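Long-range contacts in AP endonuclease, family 2 (Brucella melitensis biovar Abortus, PDB 3NGF), which probably isomerises hydroxypyruvate, as a member of the hyi family, and binds manganese in a TIM barrel: residues Arg11-Leu16 against Arg241-Cys246; Gly38-Leu43 against His60-Val65; Gly80-Ser85 against Ala112-Thr117; Leu152-Met157 against Gln190-Asp195; Val163-Ala168 against Val182-Tyr187. All blocks are in the same frame, centred on the assembly; numbering follows the deposited sequence.

Contact 1 (Arg11-Leu16 against Arg241-Cys246)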
# COMPACT_ATOMS: atom_id res chain seq x y z
N ARG A 11 -12.11 8.96 -1.00
CA ARG A 11 -11.83 8.99 0.43
C ARG A 11 -10.35 8.74 0.69
O ARG A 11 -9.74 7.83 0.12
CB ARG A 11 -12.71 8.03 1.20
CG ARG A 11 -12.83 6.68 0.63
CD ARG A 11 -13.69 5.78 1.51
NE ARG A 11 -13.79 4.45 0.91
CZ ARG A 11 -14.32 3.38 1.49
NH1 ARG A 11 -14.85 3.44 2.71
NH2 ARG A 11 -14.34 2.24 0.82
N PHE A 12 -9.76 9.59 1.51
CA PHE A 12 -8.31 9.62 1.73
C PHE A 12 -7.93 9.06 3.10
O PHE A 12 -8.59 9.30 4.11
CB PHE A 12 -7.74 11.03 1.57
CG PHE A 12 -7.91 11.59 0.22
CD1 PHE A 12 -6.96 11.36 -0.77
CD2 PHE A 12 -9.06 12.30 -0.12
CE1 PHE A 12 -7.14 11.85 -2.06
CE2 PHE A 12 -9.25 12.80 -1.38
CZ PHE A 12 -8.26 12.58 -2.37
N ALA A 13 -6.84 8.30 3.09
CA ALA A 13 -6.26 7.72 4.30
C ALA A 13 -4.89 8.35 4.53
O ALA A 13 -4.05 8.35 3.62
CB ALA A 13 -6.08 6.23 4.13
N ALA A 14 -4.65 8.89 5.72
CA ALA A 14 -3.34 9.41 6.08
C ALA A 14 -2.37 8.24 6.24
O ALA A 14 -2.72 7.22 6.84
CB ALA A 14 -3.42 10.22 7.39
N ASN A 15 -1.18 8.34 5.66
CA ASN A 15 -0.12 7.37 5.93
C ASN A 15 0.70 7.79 7.16
O ASN A 15 1.45 8.78 7.12
CB ASN A 15 0.77 7.15 4.69
CG ASN A 15 1.74 6.01 4.88
OD1 ASN A 15 2.54 6.05 5.80
ND2 ASN A 15 1.66 4.97 4.02
N LEU A 16 0.54 7.06 8.26
CA LEU A 16 1.17 7.42 9.54
C LEU A 16 2.65 7.04 9.63
O LEU A 16 3.29 7.36 10.63
CB LEU A 16 0.38 6.83 10.71
CG LEU A 16 -1.12 7.09 10.72
CD1 LEU A 16 -1.73 6.60 12.05
CD2 LEU A 16 -1.49 8.61 10.53
N ARG A 241 -14.09 2.83 -5.57
CA ARG A 241 -14.64 3.22 -4.28
C ARG A 241 -13.83 2.65 -3.12
O ARG A 241 -14.37 2.44 -2.02
CB ARG A 241 -16.11 2.77 -4.20
CG ARG A 241 -16.97 3.31 -5.34
CD ARG A 241 -17.34 4.77 -5.21
NE ARG A 241 -18.23 5.18 -6.29
CZ ARG A 241 -17.85 5.61 -7.49
NH1 ARG A 241 -16.55 5.74 -7.81
NH2 ARG A 241 -18.77 5.94 -8.39
N GLY A 242 -12.55 2.39 -3.35
CA GLY A 242 -11.63 2.06 -2.26
C GLY A 242 -11.12 3.35 -1.63
O GLY A 242 -11.78 4.38 -1.72
N TRP A 243 -9.95 3.30 -1.00
CA TRP A 243 -9.35 4.46 -0.36
C TRP A 243 -8.16 4.93 -1.17
O TRP A 243 -7.60 4.17 -1.95
CB TRP A 243 -8.85 4.10 1.04
CG TRP A 243 -9.92 3.80 2.06
CD1 TRP A 243 -10.59 2.64 2.21
CD2 TRP A 243 -10.43 4.69 3.05
NE1 TRP A 243 -11.48 2.73 3.25
CE2 TRP A 243 -11.40 3.99 3.79
CE3 TRP A 243 -10.14 6.01 3.40
CZ2 TRP A 243 -12.11 4.57 4.83
CZ3 TRP A 243 -10.86 6.59 4.46
CH2 TRP A 243 -11.80 5.87 5.16
N VAL A 244 -7.77 6.17 -0.95
CA VAL A 244 -6.57 6.74 -1.55
C VAL A 244 -5.57 7.06 -0.45
O VAL A 244 -5.82 7.95 0.38
CB VAL A 244 -6.90 8.01 -2.38
CG1 VAL A 244 -5.64 8.59 -3.01
CG2 VAL A 244 -7.92 7.68 -3.47
N GLY A 245 -4.48 6.29 -0.39
CA GLY A 245 -3.47 6.47 0.66
C GLY A 245 -2.53 7.63 0.38
O GLY A 245 -2.02 7.75 -0.73
N CYS A 246 -2.32 8.47 1.38
CA CYS A 246 -1.41 9.63 1.27
C CYS A 246 0.02 9.29 1.75
O CYS A 246 0.48 9.71 2.83
CB CYS A 246 -1.98 10.81 2.05
SG CYS A 246 -3.60 11.35 1.43
O HOH W 1 -11.86 6.80 -2.93
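Three hydrogen bonds tie the backbone of Arg-11 and Ala-13 to that of Val-244 and Cys-246. Val-244 N donates to Arg-11 O at 2.8 Å. Ala-13 N donates to Val-244 O. Cys-246 N then reaches Ala-13 O. The strands run parallel, 32° apart in direction. This pairing of the first and last strands closes the barrel.

Stacking and charge dominate one end. The guanidinium of Arg-11 lies flat on the Trp-243 indole, their planes 18° apart. Arg-11 CG sits between the backbone N and the carbonyl carbon (chi1 46°). From there the chain, extended from CG to NE, lays CD over the six-membered ring in a CH-pi contact. It brings Arg-11 CZ over the five-membered ring, 3.8 Å from its centroid, a cation-pi contact. The guanidinium edge meets backbone carbonyls: Arg-11 NH2 donates to Arg-241 O at 2.8 Å, and Arg-11 NE makes a weak bond to Gly-242 O. A water bridges Arg-11 N and Gly-242 O.

Apolar contacts fill the other face of the sheet. Phe-12 and Val-244 lie side by side, with Phe-12 CE1 3.7 Å from Val-244 CG1. Cys-246 SG approaches the Phe-12 ring obliquely, 4.0 Å from Phe-12 CD1, as a sulfur-aromatic contact.

Phe-12 also meets Phe-232 of helix 228-237 and Trp-260 edge-to-face. Ala-13 and Trp-243 touch Val-65 of strand 63-68 on the inner side. Strand 39-41 pairs beyond 11-15, and strand 207-212 beyond 243-246.

Contact 2 (Gly38-Leu43 against His60-Val65)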
# COMPACT_ATOMS: atom_id res chain seq x y z
N GLY A 38 -10.61 10.02 7.98
CA GLY A 38 -11.43 8.93 8.53
C GLY A 38 -10.72 7.59 8.44
O GLY A 38 -11.17 6.60 9.05
N GLY A 39 -9.63 7.53 7.69
CA GLY A 39 -8.86 6.30 7.51
C GLY A 39 -7.38 6.55 7.62
O GLY A 39 -6.90 7.67 7.38
N VAL A 40 -6.64 5.50 8.01
CA VAL A 40 -5.19 5.56 8.06
C VAL A 40 -4.57 4.29 7.45
O VAL A 40 -5.21 3.24 7.37
CB VAL A 40 -4.65 5.76 9.49
CG1 VAL A 40 -5.10 7.11 10.06
CG2 VAL A 40 -5.09 4.61 10.40
N GLU A 41 -3.31 4.42 7.07
CA GLU A 41 -2.47 3.30 6.64
C GLU A 41 -1.10 3.50 7.24
O GLU A 41 -0.76 4.62 7.65
CB GLU A 41 -2.39 3.22 5.12
CG GLU A 41 -1.72 4.42 4.43
CD GLU A 41 -1.66 4.28 2.93
OE1 GLU A 41 -2.55 3.61 2.34
OE2 GLU A 41 -0.70 4.85 2.32
N PHE A 42 -0.28 2.45 7.22
CA PHE A 42 1.12 2.57 7.60
C PHE A 42 1.82 1.30 7.14
O PHE A 42 1.14 0.39 6.68
CB PHE A 42 1.34 2.83 9.12
CG PHE A 42 0.45 2.02 10.01
CD1 PHE A 42 0.66 0.66 10.16
CD2 PHE A 42 -0.61 2.61 10.68
CE1 PHE A 42 -0.19 -0.11 10.99
CE2 PHE A 42 -1.44 1.85 11.51
CZ PHE A 42 -1.23 0.52 11.67
N LEU A 43 3.14 1.22 7.23
CA LEU A 43 3.83 0.04 6.72
C LEU A 43 3.72 -1.14 7.68
O LEU A 43 3.10 -2.16 7.35
CB LEU A 43 5.29 0.37 6.39
CG LEU A 43 5.40 1.09 5.05
CD1 LEU A 43 4.96 2.50 5.17
CD2 LEU A 43 6.82 1.00 4.47
N HIS A 60 -10.17 7.15 18.23
CA HIS A 60 -10.07 8.25 17.29
C HIS A 60 -10.96 8.10 16.04
O HIS A 60 -10.81 8.87 15.08
CB HIS A 60 -8.59 8.50 16.97
CG HIS A 60 -7.78 8.77 18.20
ND1 HIS A 60 -8.02 9.87 18.99
CD2 HIS A 60 -6.79 8.08 18.81
CE1 HIS A 60 -7.21 9.85 20.03
NE2 HIS A 60 -6.44 8.78 19.94
N ASN A 61 -11.87 7.13 16.07
CA ASN A 61 -12.82 6.91 14.98
C ASN A 61 -12.16 6.82 13.62
O ASN A 61 -12.43 7.61 12.71
CB ASN A 61 -13.85 8.03 14.97
CG ASN A 61 -14.49 8.21 16.31
OD1 ASN A 61 -14.23 9.19 17.03
ND2 ASN A 61 -15.31 7.24 16.69
N LEU A 62 -11.26 5.84 13.49
CA LEU A 62 -10.48 5.66 12.27
C LEU A 62 -10.60 4.23 11.76
O LEU A 62 -10.70 3.30 12.55
CB LEU A 62 -9.00 5.92 12.54
CG LEU A 62 -8.56 7.35 12.83
CD1 LEU A 62 -7.09 7.36 13.34
CD2 LEU A 62 -8.70 8.24 11.58
N THR A 63 -10.60 4.09 10.44
CA THR A 63 -10.54 2.79 9.76
C THR A 63 -9.10 2.50 9.38
O THR A 63 -8.40 3.36 8.83
CB THR A 63 -11.37 2.85 8.48
OG1 THR A 63 -12.74 3.05 8.81
CG2 THR A 63 -11.16 1.58 7.62
N GLN A 64 -8.67 1.26 9.61
CA GLN A 64 -7.36 0.80 9.15
C GLN A 64 -7.53 0.30 7.72
O GLN A 64 -8.21 -0.69 7.48
CB GLN A 64 -6.83 -0.33 10.03
CG GLN A 64 -5.38 -0.73 9.65
CD GLN A 64 -4.35 0.33 10.00
OE1 GLN A 64 -4.42 0.91 11.08
NE2 GLN A 64 -3.35 0.55 9.11
N VAL A 65 -6.94 1.03 6.77
CA VAL A 65 -7.18 0.75 5.34
C VAL A 65 -6.19 -0.25 4.77
O VAL A 65 -6.55 -1.05 3.88
CB VAL A 65 -7.14 2.07 4.56
CG1 VAL A 65 -7.17 1.84 3.08
CG2 VAL A 65 -8.32 2.99 5.06
O HOH W 2 -13.68 5.70 9.63
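Val-40 bonds to Thr-63 and Val-65, on either side of its bridge partner Gln-64 in the neighbouring parallel strand. Val-40 N donates to Thr-63 O, and Val-65 N donates to Val-40 O at 2.9 Å, nearly straight at 175°. Thr-63 N bonds to Gly-38 O.

The packing is tight where the Gln-64 amide meets the Phe-42 ring. Gln-64 NE2 lies 3.3 Å above the ring plane, offset toward the rim. Gln-64 OE1 comes to 3.2 Å from Phe-42 CE2. Amide and ring planes are 57° apart. The bend at chi2 of Gln-64 (69°) brings the amide over the ring. NE2 is also held by Leu-66 O, but the buried OE1 has no hydrogen-bond partner. Gly-39 CA lies 4.2 Å from Val-65 CG2. Val-40 CG1 meets Leu-62 CD1 at 3.8 Å, the two side chains crossing at about a right angle.

The other end is looser and wetter. Gly-38 is partly exposed, and a water links Gly-38 O to Thr-63 OG1.

Glu-41, ending its strand, bonds His-209, Asn-15 and the manganese ligand Gln-211, a second-shell place at the metal site. Helix 50-59 connects the two strands in a beta-alpha-beta unit. Its Leu-57 covers Val-40, Leu-62 and Gln-64, while Ala-32 of helix 25-34 also packs on Val-40.

Contact 3 (Gly80-Ser85 against Ala112-Thr117)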
# COMPACT_ATOMS: atom_id res chain seq x y z
N GLY A 80 10.94 -7.56 1.75
CA GLY A 80 9.94 -8.61 1.47
C GLY A 80 10.60 -9.90 1.02
O GLY A 80 11.78 -9.92 0.70
N MET A 81 9.83 -10.98 0.98
CA MET A 81 10.37 -12.26 0.53
C MET A 81 9.41 -13.08 -0.34
O MET A 81 9.73 -14.22 -0.70
CB MET A 81 10.75 -13.10 1.73
CG MET A 81 9.55 -13.56 2.51
SD MET A 81 10.02 -13.89 4.20
CE MET A 81 10.33 -12.23 4.81
N ALA A 82 8.26 -12.50 -0.71
CA ALA A 82 7.23 -13.27 -1.48
C ALA A 82 7.79 -13.89 -2.76
O ALA A 82 7.34 -14.97 -3.15
CB ALA A 82 6.01 -12.43 -1.81
N ALA A 83 8.79 -13.25 -3.38
CA ALA A 83 9.35 -13.76 -4.64
C ALA A 83 10.72 -14.43 -4.49
O ALA A 83 11.41 -14.60 -5.48
CB ALA A 83 9.44 -12.62 -5.70
N ILE A 84 11.11 -14.81 -3.28
CA ILE A 84 12.45 -15.38 -3.05
C ILE A 84 12.37 -16.86 -2.72
O ILE A 84 11.97 -17.25 -1.62
CB ILE A 84 13.21 -14.62 -1.95
CG1 ILE A 84 13.42 -13.15 -2.37
CG2 ILE A 84 14.55 -15.26 -1.66
CD1 ILE A 84 14.18 -12.29 -1.34
N SER A 85 12.77 -17.69 -3.68
CA SER A 85 12.74 -19.14 -3.49
C SER A 85 13.49 -19.54 -2.24
O SER A 85 14.58 -19.00 -1.96
CB SER A 85 13.34 -19.85 -4.70
OG SER A 85 13.27 -21.26 -4.52
N ALA A 112 1.63 -7.68 0.49
CA ALA A 112 2.73 -8.64 0.64
C ALA A 112 3.91 -8.20 -0.24
O ALA A 112 3.81 -8.26 -1.47
CB ALA A 112 2.26 -10.02 0.24
N MET A 113 5.00 -7.79 0.39
CA MET A 113 6.20 -7.35 -0.31
C MET A 113 6.95 -8.54 -0.93
O MET A 113 6.94 -9.66 -0.40
CB MET A 113 7.11 -6.56 0.63
CG MET A 113 6.45 -5.28 1.20
SD MET A 113 7.70 -4.24 1.97
CE MET A 113 8.54 -3.56 0.56
N SER A 114 7.61 -8.29 -2.06
CA SER A 114 8.19 -9.36 -2.87
C SER A 114 9.69 -9.59 -2.68
O SER A 114 10.17 -10.71 -2.88
CB SER A 114 7.89 -9.14 -4.37
OG SER A 114 6.55 -9.50 -4.68
N GLY A 115 10.44 -8.54 -2.36
CA GLY A 115 11.87 -8.65 -2.12
C GLY A 115 12.68 -8.06 -3.26
O GLY A 115 12.15 -7.82 -4.36
N ILE A 116 13.96 -7.83 -2.98
CA ILE A 116 14.97 -7.52 -3.98
C ILE A 116 15.40 -8.85 -4.62
O ILE A 116 16.00 -9.71 -3.94
CB ILE A 116 16.21 -6.84 -3.34
CG1 ILE A 116 15.83 -5.58 -2.56
CG2 ILE A 116 17.30 -6.54 -4.38
CD1 ILE A 116 15.11 -4.56 -3.38
N THR A 117 15.11 -9.01 -5.92
CA THR A 117 15.34 -10.26 -6.66
C THR A 117 16.40 -10.15 -7.77
O THR A 117 16.62 -11.11 -8.52
CB THR A 117 14.04 -10.75 -7.27
OG1 THR A 117 13.47 -9.73 -8.10
CG2 THR A 117 13.06 -11.14 -6.15
O HOH W 3 14.49 -8.45 -0.08
O HOH W 4 7.21 -10.34 2.38
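Ile-84 leans over the 112-117 loop, and its side chain can be followed outward from CB. With CG1 beside the backbone N and anti to the carbonyl carbon (chi1 -62°), the chain is directed to Ser-114 O, 4.1 Å from Ile-84 CG1. Thr-117 CG2 is a little farther from CG1. The extended chi2 carries Ile-84 CD1 on to 4.1 Å from Ile-116 O, with Gly-115 CA also near.

Ile-84 closes a type I beta turn that begins at Met-81. Ala-82 N donates to Met-113 O at 3.1 Å, and Ala-83 N donates to Ser-114 O at 2.9 Å. Both donors lie in the carbonyl plane, on a lone pair. The loops belong to a TIM barrel: one follows strand 63-68, the other strand 109-111. Both lie at the C-terminal ends of the strands, where the manganese site is also found.

Two glycines let the backbones close in. Gly-80 CA touches Met-113 CB at 3.6 Å, and Gly-80 O lies 3.1 Å from Gly-115 CA. Both glycines have positive phi, and the loops meet backbone to backbone here. One water joins Gly-80 O to Ile-116 N. Phe-161 packs on Ala-83, Ser-114 and Thr-117, and Ala-82 O accepts from Asn-132 of helix 122-140.

Contact 4 (Leu152-Met157 against Gln190-Asp195)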
# COMPACT_ATOMS: atom_id res chain seq x y z
N LEU A 152 6.85 -0.98 -7.50
CA LEU A 152 7.62 0.15 -6.99
C LEU A 152 8.31 0.85 -8.18
O LEU A 152 7.78 0.82 -9.31
CB LEU A 152 8.53 -0.31 -5.87
CG LEU A 152 7.80 -1.00 -4.70
CD1 LEU A 152 8.79 -1.38 -3.60
CD2 LEU A 152 6.65 -0.12 -4.13
N ASN A 153 9.39 1.57 -7.95
CA ASN A 153 10.16 2.12 -9.06
C ASN A 153 11.64 1.85 -8.81
O ASN A 153 12.05 1.64 -7.67
CB ASN A 153 9.84 3.61 -9.25
CG ASN A 153 10.55 4.50 -8.26
OD1 ASN A 153 11.77 4.75 -8.37
ND2 ASN A 153 9.80 5.01 -7.29
N THR A 154 12.43 1.90 -9.88
CA THR A 154 13.83 1.46 -9.85
C THR A 154 14.80 2.55 -9.35
O THR A 154 15.99 2.29 -9.13
CB THR A 154 14.27 0.99 -11.25
OG1 THR A 154 14.00 2.02 -12.21
CG2 THR A 154 13.52 -0.26 -11.67
N ARG A 155 14.30 3.77 -9.18
CA ARG A 155 15.09 4.81 -8.60
C ARG A 155 15.06 4.72 -7.10
O ARG A 155 16.11 4.76 -6.43
CB ARG A 155 14.58 6.18 -9.06
CG ARG A 155 15.32 7.33 -8.43
CD ARG A 155 15.19 8.62 -9.24
NE ARG A 155 13.83 9.10 -9.37
CZ ARG A 155 13.15 9.29 -10.52
NH1 ARG A 155 11.92 9.78 -10.48
NH2 ARG A 155 13.70 9.02 -11.70
N ASN A 156 13.86 4.58 -6.54
CA ASN A 156 13.72 4.44 -5.08
C ASN A 156 13.99 3.04 -4.55
O ASN A 156 14.43 2.92 -3.42
CB ASN A 156 12.34 4.90 -4.62
CG ASN A 156 12.16 6.40 -4.74
OD1 ASN A 156 11.18 6.87 -5.31
ND2 ASN A 156 13.13 7.17 -4.23
N MET A 157 13.73 1.99 -5.34
CA MET A 157 13.94 0.60 -4.91
C MET A 157 14.65 -0.22 -5.99
O MET A 157 14.07 -1.14 -6.58
CB MET A 157 12.60 -0.05 -4.52
CG MET A 157 12.72 -1.20 -3.50
SD MET A 157 13.31 -0.68 -1.85
CE MET A 157 11.81 0.04 -1.17
N GLN A 190 3.72 6.72 -12.32
CA GLN A 190 4.18 7.84 -13.16
C GLN A 190 5.68 7.79 -13.50
O GLN A 190 6.09 8.19 -14.61
CB GLN A 190 3.79 9.16 -12.49
CG GLN A 190 4.27 10.44 -13.18
CD GLN A 190 3.87 10.53 -14.64
OE1 GLN A 190 2.99 9.80 -15.13
NE2 GLN A 190 4.54 11.43 -15.37
N ILE A 191 6.50 7.34 -12.55
CA ILE A 191 7.94 7.24 -12.72
C ILE A 191 8.30 6.11 -13.71
O ILE A 191 9.18 6.30 -14.55
CB ILE A 191 8.68 7.08 -11.35
CG1 ILE A 191 8.55 8.37 -10.55
CG2 ILE A 191 10.15 6.71 -11.50
CD1 ILE A 191 8.91 8.24 -9.08
N MET A 192 7.63 4.97 -13.60
CA MET A 192 7.98 3.78 -14.40
C MET A 192 7.22 3.62 -15.72
O MET A 192 7.80 3.11 -16.71
CB MET A 192 7.77 2.52 -13.55
CG MET A 192 8.65 2.44 -12.33
SD MET A 192 10.40 2.63 -12.69
CE MET A 192 10.69 1.29 -13.87
N ASP A 193 5.96 4.03 -15.75
CA ASP A 193 5.04 3.68 -16.84
C ASP A 193 4.43 4.87 -17.59
O ASP A 193 4.40 4.90 -18.82
CB ASP A 193 3.90 2.78 -16.30
CG ASP A 193 4.38 1.39 -15.91
OD1 ASP A 193 5.23 0.85 -16.62
OD2 ASP A 193 3.93 0.83 -14.87
N GLY A 194 3.93 5.85 -16.84
CA GLY A 194 3.22 6.98 -17.42
C GLY A 194 1.84 6.62 -17.96
O GLY A 194 1.26 5.60 -17.58
N ASP A 195 1.29 7.48 -18.82
CA ASP A 195 -0.02 7.26 -19.47
C ASP A 195 -1.09 6.86 -18.45
O ASP A 195 -1.81 5.88 -18.63
CB ASP A 195 0.10 6.15 -20.54
CG ASP A 195 -0.98 6.19 -21.59
OD1 ASP A 195 -1.62 7.25 -21.82
OD2 ASP A 195 -1.18 5.15 -22.25
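Met-192 reaches from the end of helix 186-192 into the loop at Asn-153 and Thr-154. Its CG rests 3.5 Å from Asn-153 CB, and also near Leu-152 O. The bends at chi2 (-53°) and chi3 (-58°) fold the thioether along the loop. Met-192 SD accepts a weak hydrogen bond from Thr-154 N at 3.5 Å. The methyl CE of Met-192 ends by the Thr-154 side chain, 3.8 Å from Thr-154 OG1.

Ile-191 forms the other half of the first shell. Its CD1 lies 3.8 Å from Asn-153 ND2, and its CG2 sits over one face of the Arg-155 guanidinium. Arg-155 NH1 comes to 3.7 Å from Ile-191 CG1. This side faces outward, since Arg-155 is exposed.

The second shell holds Asn-153. Its OD1 accepts from both Arg-155 N and Asn-156 N, the latter at 2.8 Å. Its ND2 donates almost straight to Asn-156 OD1, at 175°, and also bonds His-188 ND1. Asn-156 OD1 is bonded in turn to Tyr-187 OH. These bonds fix the amide rotation, while the CB of Asn-153 packs on Met-192.

The OD1 bonds make an Asx turn and Asx motif. They shape the loop after barrel strand 146-149, just beyond the manganese ligand Glu-150.

Contact 5 (Val163-Ala168 against Val182-Tyr187). With MN (manganese (II) ion), chain C.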
# COMPACT_ATOMS: atom_id res chain seq x y z
N VAL A 163 8.14 -3.71 -10.78
CA VAL A 163 8.18 -2.24 -10.94
C VAL A 163 7.32 -1.73 -12.11
O VAL A 163 7.42 -0.55 -12.50
CB VAL A 163 9.66 -1.75 -11.07
CG1 VAL A 163 10.46 -2.10 -9.82
CG2 VAL A 163 10.36 -2.34 -12.29
N HIS A 164 6.49 -2.60 -12.71
CA HIS A 164 5.59 -2.19 -13.80
C HIS A 164 4.17 -2.65 -13.54
O HIS A 164 3.93 -3.80 -13.11
CB HIS A 164 6.09 -2.70 -15.16
CG HIS A 164 7.36 -2.05 -15.61
ND1 HIS A 164 7.39 -0.78 -16.13
CD2 HIS A 164 8.63 -2.50 -15.61
CE1 HIS A 164 8.63 -0.46 -16.42
NE2 HIS A 164 9.41 -1.48 -16.12
N GLN A 165 3.22 -1.75 -13.80
CA GLN A 165 1.79 -2.01 -13.45
C GLN A 165 1.12 -3.14 -14.21
O GLN A 165 0.52 -4.02 -13.60
CB GLN A 165 0.95 -0.73 -13.59
CG GLN A 165 1.41 0.43 -12.75
CD GLN A 165 1.29 0.18 -11.25
OE1 GLN A 165 0.39 -0.53 -10.79
NE2 GLN A 165 2.19 0.80 -10.48
N LEU A 166 1.16 -3.12 -15.54
CA LEU A 166 0.46 -4.16 -16.31
C LEU A 166 1.17 -5.51 -16.15
O LEU A 166 0.53 -6.57 -16.24
CB LEU A 166 0.32 -3.76 -17.78
CG LEU A 166 -0.56 -2.54 -18.08
CD1 LEU A 166 -0.63 -2.34 -19.58
CD2 LEU A 166 -1.95 -2.71 -17.51
N GLU A 167 2.47 -5.50 -15.90
CA GLU A 167 3.20 -6.73 -15.61
C GLU A 167 2.65 -7.34 -14.32
O GLU A 167 2.48 -8.56 -14.22
CB GLU A 167 4.68 -6.44 -15.45
CG GLU A 167 5.52 -7.64 -15.10
CD GLU A 167 7.01 -7.34 -15.02
OE1 GLU A 167 7.41 -6.15 -15.12
OE2 GLU A 167 7.78 -8.32 -14.88
N ALA A 168 2.35 -6.48 -13.34
CA ALA A 168 1.79 -6.95 -12.07
C ALA A 168 0.38 -7.51 -12.28
O ALA A 168 0.01 -8.54 -11.68
CB ALA A 168 1.77 -5.83 -11.00
N VAL A 182 -3.79 -5.53 -7.41
CA VAL A 182 -2.67 -4.61 -7.48
C VAL A 182 -2.91 -3.41 -6.57
O VAL A 182 -4.05 -2.92 -6.43
CB VAL A 182 -2.48 -4.13 -8.93
CG1 VAL A 182 -1.31 -3.08 -9.04
CG2 VAL A 182 -2.21 -5.33 -9.86
N GLN A 183 -1.85 -2.97 -5.91
CA GLN A 183 -1.82 -1.71 -5.18
C GLN A 183 -1.19 -0.68 -6.13
O GLN A 183 -0.01 -0.76 -6.45
CB GLN A 183 -0.99 -1.88 -3.92
CG GLN A 183 -0.85 -0.63 -3.04
CD GLN A 183 -0.22 -0.95 -1.71
OE1 GLN A 183 -0.43 -2.02 -1.15
NE2 GLN A 183 0.54 -0.00 -1.16
N LEU A 184 -2.01 0.25 -6.61
CA LEU A 184 -1.61 1.25 -7.62
C LEU A 184 -1.17 2.55 -6.94
O LEU A 184 -2.01 3.39 -6.57
CB LEU A 184 -2.81 1.50 -8.54
CG LEU A 184 -2.71 2.56 -9.64
CD1 LEU A 184 -1.47 2.33 -10.50
CD2 LEU A 184 -4.00 2.64 -10.49
N ASP A 185 0.13 2.68 -6.73
CA ASP A 185 0.74 3.91 -6.20
C ASP A 185 1.11 4.77 -7.43
O ASP A 185 1.98 4.38 -8.27
CB ASP A 185 1.93 3.53 -5.31
CG ASP A 185 2.64 4.72 -4.68
OD1 ASP A 185 2.68 5.78 -5.30
OD2 ASP A 185 3.23 4.60 -3.57
N LEU A 186 0.42 5.89 -7.57
CA LEU A 186 0.51 6.67 -8.81
C LEU A 186 1.86 7.36 -8.93
O LEU A 186 2.32 7.72 -10.03
CB LEU A 186 -0.66 7.65 -8.92
CG LEU A 186 -2.01 7.00 -9.15
CD1 LEU A 186 -3.13 8.02 -9.01
CD2 LEU A 186 -2.07 6.29 -10.53
N TYR A 187 2.50 7.56 -7.79
CA TYR A 187 3.88 8.06 -7.78
C TYR A 187 4.80 7.05 -8.53
O TYR A 187 5.56 7.42 -9.44
CB TYR A 187 4.32 8.30 -6.31
CG TYR A 187 5.79 8.56 -6.12
CD1 TYR A 187 6.33 9.83 -6.28
CD2 TYR A 187 6.65 7.53 -5.75
CE1 TYR A 187 7.70 10.07 -6.12
CE2 TYR A 187 8.00 7.76 -5.56
CZ TYR A 187 8.53 9.01 -5.77
OH TYR A 187 9.88 9.20 -5.58
MN MN C . 3.43 3.01 -2.04
O HOH W 5 2.21 0.72 -7.44
O HOH W 6 3.51 1.29 -0.27
O HOH W 7 5.69 2.95 -1.89
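Gln-165 and Ala-168, at the start of helix 165-175, pack on strand 180-185 through Val-182 and Leu-184. The apolar pair is Ala-168 with Val-182, where Ala-168 CB meets Val-182 CG2 at 4.2 Å.

The Gln-165 amide makes van der Waals contact with methyls. Gln-165 CD lies 3.6 Å from Leu-184 CD1, the side chains crossing at about a right angle. Gln-165 OE1 is wedged between methyls, 3.4 Å from Leu-184 CD1 and 3.5 Å from Val-182 CG1. This oxygen is buried and has no hydrogen-bond partner.

This helix-on-strand packing lies within a beta-alpha-beta unit of the TIM barrel, formed by strand 146-149, helix 165-175 and strand 180-185.

Polar contact runs through one water. It accepts from Gln-165 NE2 at 3.0 Å, donates to Gln-183 O and accepts from Asp-185 N. The bend of the Gln-165 chain at chi2 (-65°) turns the amide to this water. The helix start is held by Asp-193, which bonds Gln-165 N and His-164 ND1.

Metal binding belongs to the strand end. Asp-185 OD2 binds manganese at 2.2 Å. Two waters, Glu-150, Gln-211 and Glu-247 complete the site. The other oxygen, Asp-185 OD1, accepts a weak capping bond from Tyr-187 N.

How the contacts relate
Contacts 1 and 2 are strand pairings in the same barrel sheet, and they share a border, where strand 11-15 bonds to strand 39-41. Both are buried and rest on regular backbone bonds. Contact 5 is also buried, but sets a helix against a strand, with one water in place of direct bonds. Contact 3 is a buried loop pair held by backbone bonds, its chains brought close at two glycines. Contact 4 is partly exposed and relies on thioether and aliphatic packing. Contacts 4 and 5 both use helix 186-192 and are bridged by side-chain hydrogen bonds. Contact 3 touches contact 4 lightly, at Ile-116 and Met-157. Contact 1 encloses the others along the chain.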